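Local structure of suppressor protein MPT5 (Saccharomyces cerevisiae, 5BZ1) at residues K30-P35 / M40-M45; Q77-I82 / I115-K120; P87-I92 / E125-E130. The protein binds short recognition elements in the 3'-untranslated regions of target mRNAs through its Pumilio-repeat domain and regulates their expression after transcription. All blocks are in the same frame, centred on the assembly; numbering follows the deposited sequence.

Followed from the N terminus, the three contacts show how a helical repeat protein is assembled, first within a unit and then between units. Interaction 1 closes a very short loop inside Pumilio repeat 1, folding helix 38-49 back against the end of helix 22-32. Only then does interaction 2 open, joining 77-82, in Pumilio repeat 2, to 115-120, in repeat 3. Before that loop closes, interaction 3 begins at 87-92, and it ends at 125-130 in repeat 4, so the two cross along the chain. Asp-43 of interaction 1 meets Gln-77 of interaction 2, and Lys-120 packs on Phe-126, making the series continuous.

Interaction 1 (K30-P35 / M40-M45); sequences KKLETP and MVRDLM
Leu-32, on the last turn of helix 22-32, reaches across to Val-41 and Met-45 on helix 38-49. Its CB leads to CG, which the first torsion (chi1 -74°) sets beside the backbone N. CG lies 4.2 Å from the terminal CE of Met-45. Beyond it CD2 does most of the touching: it approaches CG1 of Val-41 to 3.7 Å and CB of Arg-42 to 3.9 Å, meeting both side chains at roughly a right angle. Val-41 touches two consecutive residues: besides meeting Leu-32, its CG1 also packs on Lys-31, while its CG2 lies 3.9 Å from CB of Lys-31. The contact is thus apolar and largely buried; the guanidinium of Arg-42 turns elsewhere, NE forming a salt bridge to OD1 of Asp-43 and NH1 a hydrogen bond to the carbonyl oxygen of Tyr-72. An alanine in place of Leu-32 would remove CG and CD2, which meet the three partners, and would probably leave a gap beside Val-41 and Met-45. Both segments lie in Pumilio repeat 1, and Leu-65 and Leu-69 of helix 62-69, from the next repeat, cover Leu-32 and Met-45, while Tyr-15 of helix 15-19 touches Val-41 and Met-45.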
loop_
_atom_site.group_PDB
_atom_site.type_symbol
_atom_site.label_atom_id
_atom_site.label_comp_id
_atom_site.label_asym_id
_atom_site.label_seq_id
_atom_site.Cartn_x
_atom_site.Cartn_y
_atom_site.Cartn_z
ATOM N N LYS A 30 11.467 -26.326 -24.519
ATOM C CA LYS A 30 11.972 -27.657 -24.199
ATOM C C LYS A 30 13.453 -27.773 -24.552
ATOM O O LYS A 30 14.228 -28.395 -23.825
ATOM C CB LYS A 30 11.166 -28.732 -24.935
ATOM C CG LYS A 30 11.674 -30.147 -24.714
ATOM C CD LYS A 30 10.827 -31.173 -25.457
ATOM C CE LYS A 30 11.325 -32.588 -25.196
ATOM N NZ LYS A 30 10.511 -33.611 -25.909
ATOM N N LYS A 31 13.839 -27.163 -25.668
ATOM C CA LYS A 31 15.230 -27.172 -26.106
ATOM C C LYS A 31 16.112 -26.389 -25.134
ATOM O O LYS A 31 17.233 -26.804 -24.834
ATOM C CB LYS A 31 15.345 -26.594 -27.515
ATOM C CG LYS A 31 15.945 -27.554 -28.526
ATOM C CD LYS A 31 15.231 -28.894 -28.496
ATOM C CE LYS A 31 15.880 -29.884 -29.445
ATOM N NZ LYS A 31 15.191 -31.202 -29.410
ATOM N N LEU A 32 15.597 -25.262 -24.643
ATOM C CA LEU A 32 16.301 -24.464 -23.640
ATOM C C LEU A 32 16.459 -25.251 -22.343
ATOM O O LEU A 32 17.420 -25.052 -21.598
ATOM C CB LEU A 32 15.558 -23.154 -23.369
ATOM C CG LEU A 32 15.655 -22.078 -24.447
ATOM C CD1 LEU A 32 14.660 -20.958 -24.186
ATOM C CD2 LEU A 32 17.061 -21.520 -24.509
ATOM N N GLU A 33 15.513 -26.151 -22.086
ATOM C CA GLU A 33 15.556 -26.993 -20.896
ATOM C C GLU A 33 16.390 -28.253 -21.125
ATOM O O GLU A 33 16.542 -29.072 -20.219
ATOM C CB GLU A 33 14.141 -27.377 -20.457
ATOM C CG GLU A 33 13.269 -26.208 -20.005
ATOM C CD GLU A 33 11.836 -26.634 -19.727
ATOM O OE1 GLU A 33 11.070 -25.834 -19.148
ATOM O OE2 GLU A 33 11.474 -27.772 -20.091
ATOM N N THR A 34 16.918 -28.402 -22.339
ATOM C CA THR A 34 17.766 -29.542 -22.690
ATOM C C THR A 34 19.239 -29.158 -22.556
ATOM O O THR A 34 19.781 -28.468 -23.421
ATOM C CB THR A 34 17.500 -30.021 -24.129
ATOM O OG1 THR A 34 16.092 -30.208 -24.321
ATOM C CG2 THR A 34 18.232 -31.335 -24.408
ATOM N N PRO A 35 19.888 -29.617 -21.470
ATOM C CA PRO A 35 21.253 -29.240 -21.079
ATOM C C PRO A 35 22.262 -29.327 -22.224
ATOM O O PRO A 35 23.055 -28.402 -22.400
ATOM C CB PRO A 35 21.596 -30.266 -19.996
ATOM C CG PRO A 35 20.278 -30.621 -19.394
ATOM C CD PRO A 35 19.313 -30.617 -20.551
ATOM N N MET A 40 23.408 -23.666 -27.195
ATOM C CA MET A 40 23.403 -23.520 -28.649
ATOM C C MET A 40 22.064 -23.031 -29.192
ATOM O O MET A 40 22.028 -22.150 -30.052
ATOM C CB MET A 40 23.811 -24.819 -29.341
ATOM C CG MET A 40 24.055 -24.646 -30.827
ATOM S SD MET A 40 24.706 -26.137 -31.581
ATOM C CE MET A 40 23.352 -27.268 -31.270
ATOM N N VAL A 41 20.963 -23.588 -28.693
ATOM C CA VAL A 41 19.650 -23.134 -29.139
ATOM C C VAL A 41 19.398 -21.706 -28.662
ATOM O O VAL A 41 18.712 -20.944 -29.330
ATOM C CB VAL A 41 18.500 -24.085 -28.706
ATOM C CG1 VAL A 41 18.066 -23.812 -27.269
ATOM C CG2 VAL A 41 17.314 -23.932 -29.640
ATOM N N ARG A 42 19.979 -21.349 -27.519
ATOM C CA ARG A 42 19.828 -20.011 -26.957
ATOM C C ARG A 42 20.504 -18.994 -27.872
ATOM O O ARG A 42 19.891 -18.002 -28.282
ATOM C CB ARG A 42 20.451 -19.950 -25.558
ATOM C CG ARG A 42 20.411 -18.573 -24.897
ATOM C CD ARG A 42 21.355 -18.503 -23.702
ATOM N NE ARG A 42 22.743 -18.686 -24.112
ATOM C CZ ARG A 42 23.745 -18.972 -23.289
ATOM N NH1 ARG A 42 23.528 -19.119 -21.991
ATOM N NH2 ARG A 42 24.972 -19.123 -23.771
ATOM N N ASP A 43 21.764 -19.264 -28.198
ATOM C CA ASP A 43 22.567 -18.364 -29.014
ATOM C C ASP A 43 22.035 -18.229 -30.444
ATOM O O ASP A 43 21.988 -17.127 -30.988
ATOM C CB ASP A 43 24.028 -18.824 -29.020
ATOM C CG ASP A 43 24.663 -18.770 -27.641
ATOM O OD1 ASP A 43 24.148 -18.030 -26.779
ATOM O OD2 ASP A 43 25.678 -19.465 -27.423
ATOM N N LEU A 44 21.639 -19.347 -31.049
ATOM C CA LEU A 44 21.085 -19.332 -32.404
ATOM C C LEU A 44 19.778 -18.534 -32.451
ATOM O O LEU A 44 19.590 -17.662 -33.303
ATOM C CB LEU A 44 20.852 -20.762 -32.904
ATOM C CG LEU A 44 22.092 -21.585 -33.266
ATOM C CD1 LEU A 44 21.764 -23.068 -33.386
ATOM C CD2 LEU A 44 22.701 -21.087 -34.562
ATOM N N MET A 45 18.887 -18.844 -31.516
ATOM C CA MET A 45 17.595 -18.186 -31.380
ATOM C C MET A 45 17.756 -16.677 -31.196
ATOM O O MET A 45 17.067 -15.883 -31.845
ATOM C CB MET A 45 16.887 -18.777 -30.164
ATOM C CG MET A 45 15.507 -18.280 -29.871
ATOM S SD MET A 45 15.042 -18.866 -28.230
ATOM C CE MET A 45 15.443 -20.610 -28.348
#

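Interaction 2 (Q77-I82 / I115-K120); sequences QKTLLI and IDLIIK
In the elongated alpha-helical repeat scaffold of the PUF domain, Ile-82 packs against Leu-117 and Ile-118 where 77-82, in Pumilio repeat 2, lies beside 115-120, in repeat 3. Helix 75-85 and helix 112-121 run nearly parallel here, their segment axes 8° apart in direction and 10.1 Å apart at closest approach. That spacing is bridged mainly by aliphatic side chains. Ile-82 is the central one, its CB pointing at the neighbouring helix. Its CG2 branch, held anti to the backbone N, enters between two consecutive residues of the other helix, 3.7 Å from CB of Leu-117 and 3.9 Å from CG1 of Ile-118. The longer branch of Ile-82 runs beside the backbone N (chi1 -67°) and extends toward the end of Ile-118. One turn earlier, Thr-79 adds a looser contact through its methyl, CG2, to CD1 of Leu-117, while its hydroxyl bonds to the carbonyl oxygen of Ala-75 and to Gln-114. Helix 98-107 extends the apolar layer, with Ile-105 on Ile-82 and Ile-106 on Ile-118. The two isoleucines also approach each other through their terminal methyls, CD1 of Ile-82 lying 4.1 Å from CD1 of Ile-118.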
loop_
_atom_site.group_PDB
_atom_site.type_symbol
_atom_site.label_atom_id
_atom_site.label_comp_id
_atom_site.label_asym_id
_atom_site.label_seq_id
_atom_site.Cartn_x
_atom_site.Cartn_y
_atom_site.Cartn_z
ATOM N N GLN A 77 23.679 -10.757 -23.125
ATOM C CA GLN A 77 22.440 -10.953 -23.873
ATOM C C GLN A 77 21.245 -10.249 -23.226
ATOM O O GLN A 77 20.416 -9.663 -23.921
ATOM C CB GLN A 77 22.145 -12.448 -24.059
ATOM C CG GLN A 77 22.999 -13.138 -25.130
ATOM C CD GLN A 77 22.888 -14.656 -25.085
ATOM O OE1 GLN A 77 22.548 -15.235 -24.052
ATOM N NE2 GLN A 77 23.175 -15.306 -26.209
ATOM N N LYS A 78 21.154 -10.301 -21.900
ATOM C CA LYS A 78 20.029 -9.672 -21.209
ATOM C C LYS A 78 20.124 -8.142 -21.230
ATOM O O LYS A 78 19.110 -7.449 -21.341
ATOM C CB LYS A 78 19.889 -10.193 -19.773
ATOM C CG LYS A 78 18.716 -9.577 -19.010
ATOM C CD LYS A 78 18.430 -10.318 -17.711
ATOM C CE LYS A 78 17.864 -11.699 -17.984
ATOM N NZ LYS A 78 18.028 -12.600 -16.811
ATOM N N THR A 79 21.345 -7.624 -21.137
ATOM C CA THR A 79 21.573 -6.184 -21.219
ATOM C C THR A 79 21.163 -5.641 -22.592
ATOM O O THR A 79 20.537 -4.581 -22.691
ATOM C CB THR A 79 23.042 -5.833 -20.916
ATOM O OG1 THR A 79 23.358 -6.229 -19.575
ATOM C CG2 THR A 79 23.281 -4.340 -21.058
ATOM N N LEU A 80 21.503 -6.375 -23.649
ATOM C CA LEU A 80 21.128 -5.971 -25.000
ATOM C C LEU A 80 19.610 -6.010 -25.188
ATOM O O LEU A 80 19.039 -5.110 -25.807
ATOM C CB LEU A 80 21.834 -6.838 -26.046
ATOM C CG LEU A 80 21.512 -6.533 -27.509
ATOM C CD1 LEU A 80 21.702 -5.052 -27.798
ATOM C CD2 LEU A 80 22.368 -7.375 -28.450
ATOM N N LEU A 81 18.966 -7.048 -24.652
ATOM C CA LEU A 81 17.505 -7.153 -24.679
ATOM C C LEU A 81 16.851 -5.940 -24.016
ATOM O O LEU A 81 15.918 -5.345 -24.562
ATOM C CB LEU A 81 17.044 -8.442 -23.986
ATOM C CG LEU A 81 15.575 -8.524 -23.548
ATOM C CD1 LEU A 81 14.636 -8.474 -24.737
ATOM C CD2 LEU A 81 15.304 -9.775 -22.726
ATOM N N ILE A 82 17.346 -5.581 -22.837
ATOM C CA ILE A 82 16.796 -4.458 -22.088
ATOM C C ILE A 82 17.107 -3.131 -22.786
ATOM O O ILE A 82 16.270 -2.229 -22.814
ATOM C CB ILE A 82 17.306 -4.458 -20.631
ATOM C CG1 ILE A 82 16.740 -5.665 -19.880
ATOM C CG2 ILE A 82 16.922 -3.171 -19.914
ATOM C CD1 ILE A 82 17.255 -5.814 -18.455
ATOM N N ILE A 115 19.267 -2.576 -14.298
ATOM C CA ILE A 115 18.266 -1.913 -13.470
ATOM C C ILE A 115 18.123 -0.443 -13.867
ATOM O O ILE A 115 17.007 0.058 -14.019
ATOM C CB ILE A 115 18.596 -2.044 -11.965
ATOM C CG1 ILE A 115 18.477 -3.503 -11.526
ATOM C CG2 ILE A 115 17.672 -1.176 -11.121
ATOM C CD1 ILE A 115 18.940 -3.769 -10.103
ATOM N N ASP A 116 19.249 0.240 -14.053
ATOM C CA ASP A 116 19.234 1.651 -14.431
ATOM C C ASP A 116 18.628 1.901 -15.819
ATOM O O ASP A 116 17.982 2.924 -16.039
ATOM C CB ASP A 116 20.639 2.251 -14.326
ATOM C CG ASP A 116 21.078 2.450 -12.888
ATOM O OD1 ASP A 116 20.207 2.425 -11.992
ATOM O OD2 ASP A 116 22.290 2.637 -12.654
ATOM N N LEU A 117 18.834 0.970 -16.749
ATOM C CA LEU A 117 18.199 1.057 -18.065
ATOM C C LEU A 117 16.677 1.000 -17.944
ATOM O O LEU A 117 15.965 1.811 -18.535
ATOM C CB LEU A 117 18.695 -0.059 -18.985
ATOM C CG LEU A 117 20.074 0.151 -19.606
ATOM C CD1 LEU A 117 20.522 -1.099 -20.345
ATOM C CD2 LEU A 117 20.061 1.346 -20.546
ATOM N N ILE A 118 16.186 0.037 -17.169
ATOM C CA ILE A 118 14.757 -0.096 -16.898
ATOM C C ILE A 118 14.202 1.176 -16.248
ATOM O O ILE A 118 13.173 1.705 -16.672
ATOM C CB ILE A 118 14.481 -1.311 -15.988
ATOM C CG1 ILE A 118 14.708 -2.616 -16.756
ATOM C CG2 ILE A 118 13.067 -1.270 -15.436
ATOM C CD1 ILE A 118 14.757 -3.852 -15.870
ATOM N N ILE A 119 14.894 1.658 -15.220
ATOM C CA ILE A 119 14.507 2.884 -14.523
ATOM C C ILE A 119 14.516 4.092 -15.471
ATOM O O ILE A 119 13.675 4.988 -15.365
ATOM C CB ILE A 119 15.422 3.128 -13.301
ATOM C CG1 ILE A 119 15.175 2.056 -12.242
ATOM C CG2 ILE A 119 15.197 4.510 -12.702
ATOM C CD1 ILE A 119 13.707 1.941 -11.835
ATOM N N LYS A 120 15.458 4.104 -16.409
ATOM C CA LYS A 120 15.523 5.169 -17.404
ATOM C C LYS A 120 14.275 5.160 -18.292
ATOM O O LYS A 120 13.759 6.216 -18.672
ATOM C CB LYS A 120 16.784 5.031 -18.258
ATOM C CG LYS A 120 16.961 6.129 -19.300
ATOM C CD LYS A 120 18.233 5.906 -20.106
ATOM C CE LYS A 120 18.352 6.900 -21.247
ATOM N NZ LYS A 120 19.594 6.678 -22.034
#

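Interaction 3 (P87-I92 / E125-E130); sequences PNVFQI and EFTSIE
A single ordered water joins the two segments, gripped by three groups: it donates to the carbonyl oxygen O of Pro-87 and to OG1 of Thr-127, and accepts from the backbone N of Phe-90, each 2.9 Å from the water oxygen. In this way it ties the first turn of helix 89-93, where the first amides lack the usual i-4 carbonyl partner within the helix, to the loop that leads into helix 129-137. The hydroxyl of Thr-127 also bonds to the carbonyl oxygen of Gly-121, so this buried group has two hydrogen-bonding partners, the water and Gly-121. Its chi1 of -57° sets OG1 beside the backbone N, and from there OG1 lies 4.0 Å from CG2 of Val-89, the two side chains crossing at about a right angle. The other half of the contact is apolar. Pro-87 and Phe-126 lie alongside each other and point the same way; CB of the proline approaches CD1 of the ring obliquely at 3.6 Å, and its CG lies 4.0 Å from CE1. Tyr-86 packs edge-to-face with the same phenylalanine, and CG of Glu-125 sits over one ring face, offset toward the rim. The start of helix 89-93, in Pumilio repeat 3, thus meets the loop leading into helix 129-137, in repeat 4, as neighbouring repeats pack in the PUF alpha-helical repeat fold.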
loop_
_atom_site.group_PDB
_atom_site.type_symbol
_atom_site.label_atom_id
_atom_site.label_comp_id
_atom_site.label_asym_id
_atom_site.label_seq_id
_atom_site.Cartn_x
_atom_site.Cartn_y
_atom_site.Cartn_z
ATOM N N PRO A 87 12.781 1.909 -23.799
ATOM C CA PRO A 87 11.888 3.048 -24.062
ATOM C C PRO A 87 10.401 2.663 -24.114
ATOM O O PRO A 87 9.554 3.554 -24.047
ATOM C CB PRO A 87 12.340 3.536 -25.444
ATOM C CG PRO A 87 13.763 3.071 -25.575
ATOM C CD PRO A 87 13.792 1.749 -24.865
ATOM N N ASN A 88 10.094 1.370 -24.223
ATOM C CA ASN A 88 8.719 0.925 -24.438
ATOM C C ASN A 88 8.027 0.339 -23.210
ATOM O O ASN A 88 6.998 -0.325 -23.343
ATOM C CB ASN A 88 8.663 -0.104 -25.570
ATOM C CG ASN A 88 9.434 0.336 -26.793
ATOM O OD1 ASN A 88 9.063 1.301 -27.463
ATOM N ND2 ASN A 88 10.512 -0.377 -27.098
ATOM N N VAL A 89 8.581 0.587 -22.026
ATOM C CA VAL A 89 8.066 -0.029 -20.801
ATOM C C VAL A 89 6.600 0.295 -20.491
ATOM O O VAL A 89 5.900 -0.532 -19.912
ATOM C CB VAL A 89 8.949 0.280 -19.565
ATOM C CG1 VAL A 89 10.290 -0.434 -19.675
ATOM C CG2 VAL A 89 9.155 1.782 -19.407
ATOM N N PHE A 90 6.135 1.484 -20.873
ATOM C CA PHE A 90 4.728 1.826 -20.665
ATOM C C PHE A 90 3.819 0.937 -21.500
ATOM O O PHE A 90 2.855 0.364 -20.991
ATOM C CB PHE A 90 4.435 3.296 -20.989
ATOM C CG PHE A 90 2.973 3.654 -20.874
ATOM C CD1 PHE A 90 2.393 3.851 -19.627
ATOM C CD2 PHE A 90 2.176 3.784 -22.007
ATOM C CE1 PHE A 90 1.044 4.174 -19.508
ATOM C CE2 PHE A 90 0.826 4.106 -21.899
ATOM C CZ PHE A 90 0.260 4.302 -20.645
ATOM N N GLN A 91 4.124 0.843 -22.791
ATOM C CA GLN A 91 3.354 0.015 -23.716
ATOM C C GLN A 91 3.354 -1.445 -23.276
ATOM O O GLN A 91 2.336 -2.138 -23.349
ATOM C CB GLN A 91 3.941 0.128 -25.123
ATOM C CG GLN A 91 3.385 -0.887 -26.113
ATOM C CD GLN A 91 4.109 -0.846 -27.438
ATOM O OE1 GLN A 91 5.143 -0.192 -27.568
ATOM N NE2 GLN A 91 3.570 -1.540 -28.432
ATOM N N ILE A 92 4.510 -1.903 -22.813
ATOM C CA ILE A 92 4.661 -3.273 -22.359
ATOM C C ILE A 92 3.868 -3.541 -21.076
ATOM O O ILE A 92 3.199 -4.567 -20.959
ATOM C CB ILE A 92 6.146 -3.605 -22.142
ATOM C CG1 ILE A 92 6.894 -3.577 -23.480
ATOM C CG2 ILE A 92 6.302 -4.959 -21.482
ATOM C CD1 ILE A 92 8.411 -3.627 -23.348
ATOM N N GLU A 125 11.797 11.021 -19.609
ATOM C CA GLU A 125 12.371 11.051 -20.947
ATOM C C GLU A 125 11.572 10.147 -21.896
ATOM O O GLU A 125 11.484 10.417 -23.095
ATOM C CB GLU A 125 13.840 10.619 -20.906
ATOM C CG GLU A 125 14.568 10.725 -22.240
ATOM C CD GLU A 125 16.011 10.260 -22.161
ATOM O OE1 GLU A 125 16.470 9.921 -21.050
ATOM O OE2 GLU A 125 16.686 10.232 -23.212
ATOM N N PHE A 126 10.975 9.090 -21.347
ATOM C CA PHE A 126 10.245 8.112 -22.152
ATOM C C PHE A 126 8.817 7.851 -21.664
ATOM O O PHE A 126 7.969 7.393 -22.432
ATOM C CB PHE A 126 11.016 6.788 -22.201
ATOM C CG PHE A 126 12.376 6.897 -22.829
ATOM C CD1 PHE A 126 12.515 6.928 -24.210
ATOM C CD2 PHE A 126 13.520 6.959 -22.041
ATOM C CE1 PHE A 126 13.770 7.025 -24.798
ATOM C CE2 PHE A 126 14.776 7.058 -22.619
ATOM C CZ PHE A 126 14.902 7.089 -24.001
ATOM N N THR A 127 8.559 8.137 -20.391
ATOM C CA THR A 127 7.258 7.865 -19.789
ATOM C C THR A 127 6.786 9.056 -18.954
ATOM O O THR A 127 7.457 9.455 -17.999
ATOM C CB THR A 127 7.323 6.602 -18.904
ATOM O OG1 THR A 127 7.764 5.489 -19.691
ATOM C CG2 THR A 127 5.962 6.283 -18.299
ATOM N N SER A 128 5.635 9.622 -19.312
ATOM C CA SER A 128 5.121 10.806 -18.622
ATOM C C SER A 128 4.627 10.473 -17.215
ATOM O O SER A 128 4.325 9.319 -16.908
ATOM C CB SER A 128 3.991 11.453 -19.425
ATOM O OG SER A 128 2.792 10.709 -19.306
ATOM N N ILE A 129 4.559 11.492 -16.359
ATOM C CA ILE A 129 4.004 11.340 -15.017
ATOM C C ILE A 129 2.581 10.791 -15.093
ATOM O O ILE A 129 2.211 9.883 -14.348
ATOM C CB ILE A 129 4.000 12.681 -14.255
ATOM C CG1 ILE A 129 5.407 13.019 -13.763
ATOM C CG2 ILE A 129 3.046 12.635 -13.071
ATOM C CD1 ILE A 129 5.509 14.362 -13.062
ATOM N N GLU A 130 1.794 11.354 -16.005
ATOM C CA GLU A 130 0.426 10.913 -16.246
ATOM C C GLU A 130 0.397 9.424 -16.600
ATOM O O GLU A 130 -0.472 8.681 -16.138
ATOM C CB GLU A 130 -0.183 11.739 -17.381
ATOM C CG GLU A 130 -1.662 11.499 -17.630
ATOM C CD GLU A 130 -2.199 12.321 -18.793
ATOM O OE1 GLU A 130 -1.515 13.276 -19.219
ATOM O OE2 GLU A 130 -3.305 12.005 -19.281
HETATM O O HOH W 1 7.498 3.790 -22.053
#